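Local coordinates for phosphoserine phosphatase RsbX (Bacillus subtilis, PDB 3W42), which dephosphorylates the phosphoserine of RsbS as a manganese-binding PPM-type phosphatase and so holds down sigma-B activity in the general stress response, at residues I2-N7 / Q11-Q16; A67-D70 / E76-N79; V110-H115 / E120-L125; R164-K169 / N178-Y183. One frame throughout, in Å; residues are numbered along the deposited sequence.

Interactions 1 and 3 are hairpins of the same six-stranded antiparallel sheet, and each supplies one of its two outermost strands, 2-6 and 121-122; their centres lie about 19 Å apart. Interaction 4 joins the two short helices on this sheet. It touches interaction 3, where I113 CG2 meets L167 CD1 at 3.7 Å, and its centre is about 14 Å away. Interaction 2 stands apart on helix 71-81, about 31 Å from interaction 4 between centres and across the middle of the chain. None of the four contains the manganese ligands D44, D156 and D189; the side chains of R111 and Y15 come to about 11 and 12 Å from the metal.

Interaction 1 (I2-N7 / Q11-Q16); sequences IQVEEN and QTLVYQ
I2 and V4 lean against L13, both from the strand 2-6 side: I2 CG2 reaches L13 CG at 3.9 Å, and V4 CG1 lies 3.9 Å from L13 CD1. The other branch of I2, CG1, approaches the ring of Y15 obliquely, 4.1 Å from CD2. L13 has CG anti to its backbone N (chi1 -178°), which turns the isobutyl group toward both neighbours. At the far end of the same face E6 and Q11 run side by side, carboxylate and amide planes nearly perpendicular, while Q11 OE1 is taken by the backbone N of V173. Beneath the side chains, Q3 pairs with V14 and E5 with T12 through two backbone hydrogen bonds each; V14 N to Q3 O is 2.8 Å. On the face of Q3 and E5, a water donates to Q3 O and is hydrogen-bonded to T12 OG1 at 2.8 Å, tying the threonine hydroxyl to the partner strand. In the conformers given, Q3 NE2 donates to E5 OE1 at 2.7 Å, in the amide plane and on the carboxylate's anti lone pair. Further out, Y15 stacks on Y193, and L13 packs against V173 and S177 of helix 173-179. This is a regular antiparallel beta hairpin, forming one edge of a sheet in the PPM phosphatase sandwich.

Interaction 2 (A67-D70 / E76-N79); sequences ASED and ERCN
R77 and E69 make the whole contact, a salt bridge from helix 71-81 back to the loop that leads into it. The segment 76-79 starts with E76, whose carboxylate turns to other partners: OE1 to the hydroxyl of Y138 and OE2 to Q80 NE2. R77 follows, its chain fully extended from CG to NE and crossing the glutamate side chain at about a right angle. The guanidinium meets the carboxylate side-on with two nitrogens, one to each oxygen. R77 NE donates to E69 OE1 at 2.9 Å, an almost straight bond (179°) lying close to the guanidinium plane. R77 NH2 donates to E69 OE2 at 2.8 Å, more bent, using the syn lone pair of that oxygen. The two planes are turned 38° against each other, and OE1 is accordingly met on its syn side but 31° out of the carboxylate plane. E69 OE1 also accepts from S73 OG, and R77 makes a cation-pi contact with Y66. Next come C78, packed on L131, and N79, whose amide bonds to G133 and K134. Beside E69, D70 is the N-cap of the helix, OD2 accepting from S73 N. With two straps on its carboxylate and a serine on OE1, E69 is fixed in rotation, and the paired charges probably favour the ionised forms of both partners at this surface.

Interaction 3 (V110-H115 / E120-L125); sequences VRFILH and ESFYPL
I113 lies flat along the ring of Y123, its CG1 3.3 Å from the ring centroid and almost exactly over the middle of one face, a close CH-pi contact. Beyond the tyrosine CB, with chi1 at -165°, CG points away from the backbone N and the ring falls over strand 111-115. CG, CD2 and CE2 each have I113 CG1 as their nearest neighbour, and CD1 and CE1 share it at the shortest range. CE1 also meets R111 NH2 at 3.4 Å, obliquely to the ring, while CZ is near both I113 CG1 and CD1; the hydroxyl end still touches these two atoms loosely. I163 and R164 of helix 163-169 also touch Y123. On the other face of the hairpin F112 CE2 comes to the edge of the F122 ring, 3.6 Å from CD2, and P124 CD sits over one face of that ring; F122 also stacks on H141. Backbone hydrogen bonds run both ways between L114 and F122. Past F122 the pairing is replaced by side chain and water: bent at chi2 and chi3, R111 folds round to donate from NH2 to P124 O at 3.0 Å. A water accepts from R111 NE and F112 N and donates to P124 O at 2.8 Å. The proline carbonyl thus receives two donors, one from a cation, which probably polarises it and secures the end of the hairpin where regular strand bonding has stopped.

Interaction 4 (R164-K169 / N178-Y183); sequences RSHLKK and NSLKMY
H166 projects from helix 163-169 toward the C-terminal end of helix 173-179 and the residues after it, and its imidazole is held at three places. The tight one is ND1, which shares a hydrogen bond of 2.7 Å with S179 OG, close to the ring plane; either atom could be the donor. CG of the histidine lies anti to its carbonyl carbon (chi1 -67°), turning the ring toward the serine. L180 lays its CD2 over one face, 3.9 Å from the ring centroid and shifted toward the rim. The opposite end is looser: NE2 and Y183 OH are 3.4 Å apart in a weak, bent hydrogen bond, the two rings nearly perpendicular but meeting obliquely. A water beside the serine bridges the two segments, donating to H166 O and lying 2.8 Å from S179 OG, so that hydroxyl has both the imidazole and the water as partners. Further in, L167 packs on H115 of strand 111-115, and Y183 reaches L158 and V160. The contact therefore clasps together the two short helices, 163-169 and 173-179, that lie on the six-stranded sheet.

Interaction 1 (I2-N7 / Q11-Q16)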
# COMPACT_ATOMS: atom_id res chain seq x y z
N ILE A 2 4.08 12.70 7.22
CA ILE A 2 3.06 11.84 7.83
C ILE A 2 1.71 12.45 7.64
O ILE A 2 1.52 13.64 7.85
CB ILE A 2 3.33 11.64 9.30
CG1 ILE A 2 4.61 10.87 9.50
CG2 ILE A 2 2.12 10.97 9.98
CD1 ILE A 2 4.95 10.61 10.97
N GLN A 3 0.72 11.64 7.26
CA GLN A 3 -0.63 12.06 7.16
C GLN A 3 -1.54 11.08 7.91
O GLN A 3 -1.45 9.87 7.67
CB GLN A 3 -1.00 12.24 5.70
CG GLN A 3 -2.43 12.70 5.66
CD GLN A 3 -3.03 12.85 4.33
OE1 GLN A 3 -2.39 12.83 3.29
NE2 GLN A 3 -4.38 12.99 4.37
N VAL A 4 -2.40 11.57 8.78
CA VAL A 4 -3.29 10.72 9.57
C VAL A 4 -4.73 11.03 9.23
O VAL A 4 -5.05 12.17 8.87
CB VAL A 4 -3.07 10.88 11.06
CG1 VAL A 4 -1.69 10.35 11.42
CG2 VAL A 4 -3.26 12.30 11.57
N GLU A 5 -5.60 10.02 9.29
CA GLU A 5 -7.02 10.21 9.11
C GLU A 5 -7.75 9.23 10.01
O GLU A 5 -7.17 8.21 10.41
CB GLU A 5 -7.45 9.98 7.65
CG GLU A 5 -6.79 10.98 6.63
CD GLU A 5 -7.17 12.45 6.73
OE1 GLU A 5 -6.43 13.32 6.12
OE2 GLU A 5 -8.17 12.82 7.41
N GLU A 6 -9.00 9.52 10.33
CA GLU A 6 -9.81 8.61 11.13
C GLU A 6 -11.28 8.81 10.85
O GLU A 6 -11.72 9.97 10.70
CB GLU A 6 -9.58 8.90 12.63
CG GLU A 6 -10.32 7.95 13.55
CD GLU A 6 -9.88 8.00 14.99
OE1 GLU A 6 -8.95 8.70 15.30
OE2 GLU A 6 -10.42 7.20 15.85
N ASN A 7 -12.03 7.74 10.87
CA ASN A 7 -13.46 7.78 10.91
C ASN A 7 -13.96 6.71 11.87
O ASN A 7 -13.15 6.16 12.63
CB ASN A 7 -14.11 7.80 9.54
CG ASN A 7 -14.00 6.49 8.80
OD1 ASN A 7 -13.63 5.45 9.37
ND2 ASN A 7 -14.27 6.53 7.52
N GLN A 11 -8.75 3.93 11.38
CA GLN A 11 -7.75 4.98 11.51
C GLN A 11 -6.55 4.62 10.66
O GLN A 11 -6.16 3.44 10.62
CB GLN A 11 -7.41 5.39 12.92
CG GLN A 11 -6.72 4.37 13.70
CD GLN A 11 -6.13 4.79 15.00
OE1 GLN A 11 -5.05 4.11 15.27
NE2 GLN A 11 -6.87 5.55 15.87
N THR A 12 -6.01 5.60 9.96
CA THR A 12 -4.92 5.37 9.05
C THR A 12 -3.76 6.36 9.27
O THR A 12 -3.95 7.47 9.80
CB THR A 12 -5.34 5.44 7.59
OG1 THR A 12 -5.86 6.75 7.29
CG2 THR A 12 -6.41 4.40 7.23
N LEU A 13 -2.60 5.95 8.83
CA LEU A 13 -1.40 6.77 8.84
C LEU A 13 -0.61 6.45 7.59
O LEU A 13 -0.36 5.26 7.32
CB LEU A 13 -0.62 6.54 10.13
CG LEU A 13 0.67 7.38 10.32
CD1 LEU A 13 0.95 7.52 11.80
CD2 LEU A 13 1.85 6.76 9.59
N VAL A 14 -0.23 7.48 6.85
CA VAL A 14 0.65 7.34 5.70
C VAL A 14 1.99 7.99 6.05
O VAL A 14 2.00 9.15 6.53
CB VAL A 14 0.10 7.98 4.45
CG1 VAL A 14 1.09 7.79 3.27
CG2 VAL A 14 -1.28 7.54 4.18
N TYR A 15 3.09 7.30 5.83
CA TYR A 15 4.45 7.78 6.02
C TYR A 15 5.14 7.72 4.69
O TYR A 15 5.08 6.70 3.99
CB TYR A 15 5.16 6.87 7.01
CG TYR A 15 6.66 7.21 7.22
CD1 TYR A 15 7.62 6.83 6.24
CD2 TYR A 15 7.08 7.84 8.31
CE1 TYR A 15 8.97 7.22 6.31
CE2 TYR A 15 8.51 8.17 8.42
CZ TYR A 15 9.38 7.88 7.40
OH TYR A 15 10.76 8.21 7.53
N GLN A 16 5.87 8.79 4.33
CA GLN A 16 6.74 8.72 3.19
C GLN A 16 7.97 9.57 3.42
O GLN A 16 7.85 10.73 3.87
CB GLN A 16 6.03 9.20 1.90
CG GLN A 16 6.89 9.02 0.67
CD GLN A 16 6.16 9.29 -0.57
OE1 GLN A 16 6.07 10.47 -0.97
NE2 GLN A 16 5.69 8.28 -1.25
O HOH W 1 -3.90 8.59 6.58

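Interaction 2 (A67-D70 / E76-N79)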
# COMPACT_ATOMS: atom_id res chain seq x y z
N ALA A 67 -11.61 4.64 -8.44
CA ALA A 67 -11.71 4.01 -7.12
C ALA A 67 -12.95 3.11 -7.02
O ALA A 67 -12.95 2.19 -6.21
CB ALA A 67 -11.77 5.04 -6.09
N SER A 68 -14.04 3.46 -7.70
CA SER A 68 -15.26 2.63 -7.57
C SER A 68 -15.17 1.30 -8.28
O SER A 68 -15.99 0.41 -8.00
CB SER A 68 -16.51 3.39 -8.10
OG SER A 68 -16.47 3.51 -9.50
N GLU A 69 -14.20 1.13 -9.17
CA GLU A 69 -14.05 -0.16 -9.87
C GLU A 69 -13.47 -1.22 -8.98
O GLU A 69 -12.85 -0.93 -7.94
CB GLU A 69 -13.19 0.04 -11.15
CG GLU A 69 -13.88 1.00 -12.14
CD GLU A 69 -13.17 1.13 -13.49
OE1 GLU A 69 -12.09 0.52 -13.69
OE2 GLU A 69 -13.77 1.82 -14.36
N ASP A 70 -13.57 -2.46 -9.39
CA ASP A 70 -12.90 -3.55 -8.65
C ASP A 70 -11.39 -3.43 -8.79
O ASP A 70 -10.85 -2.89 -9.73
CB ASP A 70 -13.41 -4.85 -9.05
CG ASP A 70 -13.13 -5.10 -10.38
OD1 ASP A 70 -13.80 -4.55 -11.26
OD2 ASP A 70 -12.15 -5.73 -10.69
N GLU A 76 -5.48 -3.14 -13.93
CA GLU A 76 -5.26 -3.27 -15.38
C GLU A 76 -5.19 -1.91 -16.06
O GLU A 76 -4.38 -1.77 -16.99
CB GLU A 76 -6.36 -4.17 -15.97
CG GLU A 76 -6.34 -4.18 -17.47
CD GLU A 76 -5.05 -4.63 -18.14
OE1 GLU A 76 -4.10 -5.24 -17.42
OE2 GLU A 76 -4.95 -4.41 -19.35
N ARG A 77 -5.97 -0.94 -15.62
CA ARG A 77 -5.78 0.39 -16.13
C ARG A 77 -4.36 0.88 -15.85
O ARG A 77 -3.74 1.57 -16.67
CB ARG A 77 -6.78 1.39 -15.51
CG ARG A 77 -8.22 1.15 -15.90
CD ARG A 77 -9.12 2.22 -15.30
NE ARG A 77 -10.52 2.04 -15.59
CZ ARG A 77 -11.15 2.52 -16.66
NH1 ARG A 77 -10.51 3.13 -17.64
NH2 ARG A 77 -12.47 2.37 -16.75
N CYS A 78 -3.91 0.62 -14.63
CA CYS A 78 -2.54 0.98 -14.25
C CYS A 78 -1.53 0.31 -15.16
O CYS A 78 -0.61 0.97 -15.66
CB CYS A 78 -2.27 0.60 -12.81
SG CYS A 78 -3.22 1.59 -11.60
N ASN A 79 -1.72 -0.99 -15.43
CA ASN A 79 -0.81 -1.68 -16.32
C ASN A 79 -0.76 -1.04 -17.72
O ASN A 79 0.30 -0.82 -18.28
CB ASN A 79 -1.25 -3.13 -16.44
CG ASN A 79 -0.21 -3.99 -17.09
OD1 ASN A 79 0.95 -3.88 -16.82
ND2 ASN A 79 -0.66 -4.79 -18.07

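Interaction 3 (V110-H115 / E120-L125)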
# COMPACT_ATOMS: atom_id res chain seq x y z
N VAL A 110 5.71 -4.50 -3.54
CA VAL A 110 5.04 -3.75 -2.51
C VAL A 110 4.23 -4.72 -1.68
O VAL A 110 3.44 -5.52 -2.22
CB VAL A 110 4.10 -2.63 -3.16
CG1 VAL A 110 3.38 -1.85 -2.08
CG2 VAL A 110 4.92 -1.72 -4.04
N ARG A 111 4.48 -4.77 -0.39
CA ARG A 111 3.97 -5.82 0.48
C ARG A 111 2.76 -5.37 1.27
O ARG A 111 2.63 -4.20 1.61
CB ARG A 111 5.04 -6.27 1.43
CG ARG A 111 6.39 -6.77 0.77
CD ARG A 111 6.19 -7.79 -0.25
NE ARG A 111 5.65 -9.03 0.27
CZ ARG A 111 6.36 -10.02 0.83
NH1 ARG A 111 7.71 -9.96 0.81
NH2 ARG A 111 5.73 -11.09 1.32
N PHE A 112 1.89 -6.31 1.58
CA PHE A 112 0.70 -6.09 2.37
C PHE A 112 0.62 -7.18 3.42
O PHE A 112 0.76 -8.38 3.12
CB PHE A 112 -0.56 -6.18 1.47
CG PHE A 112 -1.88 -6.14 2.16
CD1 PHE A 112 -2.22 -5.21 3.14
CD2 PHE A 112 -2.91 -7.00 1.75
CE1 PHE A 112 -3.49 -5.16 3.67
CE2 PHE A 112 -4.17 -6.97 2.28
CZ PHE A 112 -4.48 -6.04 3.26
N ILE A 113 0.41 -6.77 4.68
CA ILE A 113 0.26 -7.67 5.79
C ILE A 113 -0.94 -7.21 6.60
O ILE A 113 -0.97 -6.04 7.01
CB ILE A 113 1.56 -7.68 6.73
CG1 ILE A 113 2.83 -8.00 5.91
CG2 ILE A 113 1.30 -8.70 7.84
CD1 ILE A 113 3.54 -6.84 5.33
N LEU A 114 -1.90 -8.08 6.84
CA LEU A 114 -3.07 -7.79 7.68
C LEU A 114 -3.05 -8.80 8.83
O LEU A 114 -3.06 -9.99 8.64
CB LEU A 114 -4.35 -7.80 6.88
CG LEU A 114 -5.65 -7.43 7.67
CD1 LEU A 114 -6.65 -6.64 6.77
CD2 LEU A 114 -6.26 -8.63 8.39
N HIS A 115 -2.97 -8.26 10.05
CA HIS A 115 -2.89 -9.01 11.31
C HIS A 115 -4.25 -9.00 11.95
O HIS A 115 -4.83 -7.97 12.17
CB HIS A 115 -1.90 -8.29 12.29
CG HIS A 115 -1.88 -8.89 13.67
ND1 HIS A 115 -1.23 -10.05 14.01
CD2 HIS A 115 -2.58 -8.56 14.77
CE1 HIS A 115 -1.49 -10.39 15.25
NE2 HIS A 115 -2.36 -9.50 15.73
N GLU A 120 -4.16 -14.80 13.19
CA GLU A 120 -4.14 -15.06 11.76
C GLU A 120 -3.56 -13.86 11.00
O GLU A 120 -3.68 -12.71 11.39
CB GLU A 120 -5.60 -15.32 11.38
CG GLU A 120 -6.05 -15.39 9.94
CD GLU A 120 -7.58 -15.60 9.89
OE1 GLU A 120 -8.05 -16.68 10.37
OE2 GLU A 120 -8.33 -14.70 9.40
N SER A 121 -2.67 -14.13 10.13
CA SER A 121 -2.28 -12.98 9.33
C SER A 121 -2.55 -13.34 7.87
O SER A 121 -2.37 -14.52 7.42
CB SER A 121 -0.80 -12.73 9.55
OG SER A 121 -0.02 -13.86 9.13
N PHE A 122 -2.89 -12.36 7.10
CA PHE A 122 -2.87 -12.41 5.65
C PHE A 122 -1.58 -11.75 5.22
O PHE A 122 -1.38 -10.57 5.51
CB PHE A 122 -4.07 -11.70 5.08
CG PHE A 122 -4.06 -11.72 3.55
CD1 PHE A 122 -4.01 -12.90 2.86
CD2 PHE A 122 -3.97 -10.53 2.83
CE1 PHE A 122 -3.93 -12.94 1.45
CE2 PHE A 122 -4.00 -10.55 1.42
CZ PHE A 122 -3.99 -11.76 0.73
N TYR A 123 -0.71 -12.48 4.55
CA TYR A 123 0.64 -12.02 4.27
C TYR A 123 1.07 -12.70 2.97
O TYR A 123 1.94 -13.59 2.94
CB TYR A 123 1.62 -12.34 5.40
CG TYR A 123 2.95 -11.59 5.34
CD1 TYR A 123 3.44 -10.85 4.27
CD2 TYR A 123 3.70 -11.63 6.49
CE1 TYR A 123 4.74 -10.19 4.40
CE2 TYR A 123 4.95 -11.02 6.63
CZ TYR A 123 5.45 -10.30 5.55
OH TYR A 123 6.66 -9.59 5.55
N PRO A 124 0.49 -12.27 1.86
CA PRO A 124 0.81 -12.88 0.61
C PRO A 124 2.28 -12.72 0.21
O PRO A 124 2.87 -11.69 0.46
CB PRO A 124 -0.13 -12.20 -0.41
CG PRO A 124 -0.43 -10.91 0.23
CD PRO A 124 -0.51 -11.19 1.69
N LEU A 125 2.80 -13.69 -0.50
CA LEU A 125 4.10 -13.56 -1.11
C LEU A 125 4.03 -12.55 -2.21
O LEU A 125 3.00 -12.33 -2.86
CB LEU A 125 4.54 -14.87 -1.72
CG LEU A 125 4.83 -15.94 -0.70
CD1 LEU A 125 5.34 -17.14 -1.51
CD2 LEU A 125 5.84 -15.40 0.39
O HOH W 2 2.75 -8.92 0.29

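Interaction 4 (R164-K169 / N178-Y183)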
# COMPACT_ATOMS: atom_id res chain seq x y z
N ARG A 164 4.91 -8.52 11.45
CA ARG A 164 3.71 -8.97 12.15
C ARG A 164 3.80 -8.57 13.60
O ARG A 164 2.80 -8.22 14.20
CB ARG A 164 3.59 -10.48 12.03
CG ARG A 164 3.10 -11.00 10.71
CD ARG A 164 3.09 -12.51 10.77
NE ARG A 164 2.53 -13.09 9.56
CZ ARG A 164 2.71 -14.34 9.17
NH1 ARG A 164 3.42 -15.18 9.91
NH2 ARG A 164 2.12 -14.74 8.03
N SER A 165 4.97 -8.67 14.21
CA SER A 165 5.10 -8.35 15.61
C SER A 165 4.77 -6.87 15.91
O SER A 165 4.21 -6.55 16.94
CB SER A 165 6.51 -8.73 16.11
OG SER A 165 7.54 -7.88 15.64
N HIS A 166 5.18 -5.98 14.98
CA HIS A 166 4.90 -4.59 15.18
C HIS A 166 3.40 -4.34 15.13
O HIS A 166 2.85 -3.53 15.88
CB HIS A 166 5.64 -3.74 14.11
CG HIS A 166 7.12 -3.79 14.27
ND1 HIS A 166 7.77 -2.84 15.00
CD2 HIS A 166 8.02 -4.67 13.82
CE1 HIS A 166 9.06 -3.14 14.98
NE2 HIS A 166 9.26 -4.25 14.27
N LEU A 167 2.72 -4.98 14.17
CA LEU A 167 1.25 -4.86 14.05
C LEU A 167 0.59 -5.42 15.28
O LEU A 167 -0.37 -4.83 15.77
CB LEU A 167 0.76 -5.60 12.82
CG LEU A 167 1.25 -5.04 11.46
CD1 LEU A 167 0.75 -5.97 10.35
CD2 LEU A 167 0.70 -3.72 11.20
N LYS A 168 1.04 -6.57 15.78
CA LYS A 168 0.38 -7.20 16.92
C LYS A 168 0.50 -6.32 18.16
O LYS A 168 -0.46 -6.10 18.88
CB LYS A 168 1.03 -8.52 17.16
CG LYS A 168 0.53 -9.21 18.40
CD LYS A 168 1.05 -10.69 18.48
CE LYS A 168 0.54 -11.34 19.75
NZ LYS A 168 0.85 -12.78 19.76
N LYS A 169 1.72 -5.82 18.44
CA LYS A 169 1.95 -5.08 19.69
C LYS A 169 1.27 -3.69 19.72
O LYS A 169 0.87 -3.22 20.78
CB LYS A 169 3.42 -4.97 19.99
CG LYS A 169 4.01 -6.29 20.33
CD LYS A 169 5.41 -6.23 20.75
CE LYS A 169 6.13 -5.79 19.60
NZ LYS A 169 7.62 -5.87 19.80
N ASN A 178 5.53 4.60 15.19
CA ASN A 178 6.66 4.87 16.06
C ASN A 178 7.49 3.62 16.29
O ASN A 178 8.74 3.67 16.39
CB ASN A 178 6.18 5.54 17.33
CG ASN A 178 5.71 6.97 17.13
OD1 ASN A 178 4.90 7.47 17.95
ND2 ASN A 178 6.12 7.61 16.05
N SER A 179 6.82 2.45 16.36
CA SER A 179 7.50 1.16 16.53
C SER A 179 8.47 0.85 15.41
O SER A 179 9.46 0.11 15.61
CB SER A 179 6.42 0.09 16.61
OG SER A 179 6.91 -1.18 16.91
N LEU A 180 8.21 1.38 14.22
CA LEU A 180 9.02 1.17 13.02
C LEU A 180 10.10 2.19 12.82
O LEU A 180 10.83 2.11 11.83
CB LEU A 180 8.07 1.19 11.78
CG LEU A 180 7.04 0.05 11.71
CD1 LEU A 180 6.04 0.34 10.60
CD2 LEU A 180 7.65 -1.29 11.56
N LYS A 181 10.27 3.14 13.75
CA LYS A 181 11.15 4.27 13.49
C LYS A 181 12.57 3.81 13.19
O LYS A 181 13.23 4.46 12.34
CB LYS A 181 11.15 5.19 14.69
CG LYS A 181 12.15 6.29 14.54
CD LYS A 181 12.09 7.37 15.51
CE LYS A 181 13.11 8.49 15.09
NZ LYS A 181 14.59 8.14 15.32
N MET A 182 13.10 2.75 13.81
CA MET A 182 14.48 2.39 13.59
C MET A 182 14.77 2.04 12.16
O MET A 182 15.91 2.06 11.73
CB MET A 182 14.93 1.30 14.52
CG MET A 182 14.36 -0.08 14.21
SD MET A 182 15.27 -1.50 14.82
CE MET A 182 16.77 -1.35 13.82
N TYR A 183 13.77 1.66 11.38
CA TYR A 183 13.91 1.25 9.98
C TYR A 183 13.83 2.40 9.02
O TYR A 183 13.95 2.23 7.81
CB TYR A 183 12.84 0.17 9.67
CG TYR A 183 12.79 -0.90 10.65
CD1 TYR A 183 13.81 -1.80 10.79
CD2 TYR A 183 11.73 -0.97 11.52
CE1 TYR A 183 13.79 -2.82 11.72
CE2 TYR A 183 11.65 -1.96 12.51
CZ TYR A 183 12.69 -2.83 12.63
OH TYR A 183 12.58 -3.82 13.60
O HOH W 3 4.39 -2.09 17.79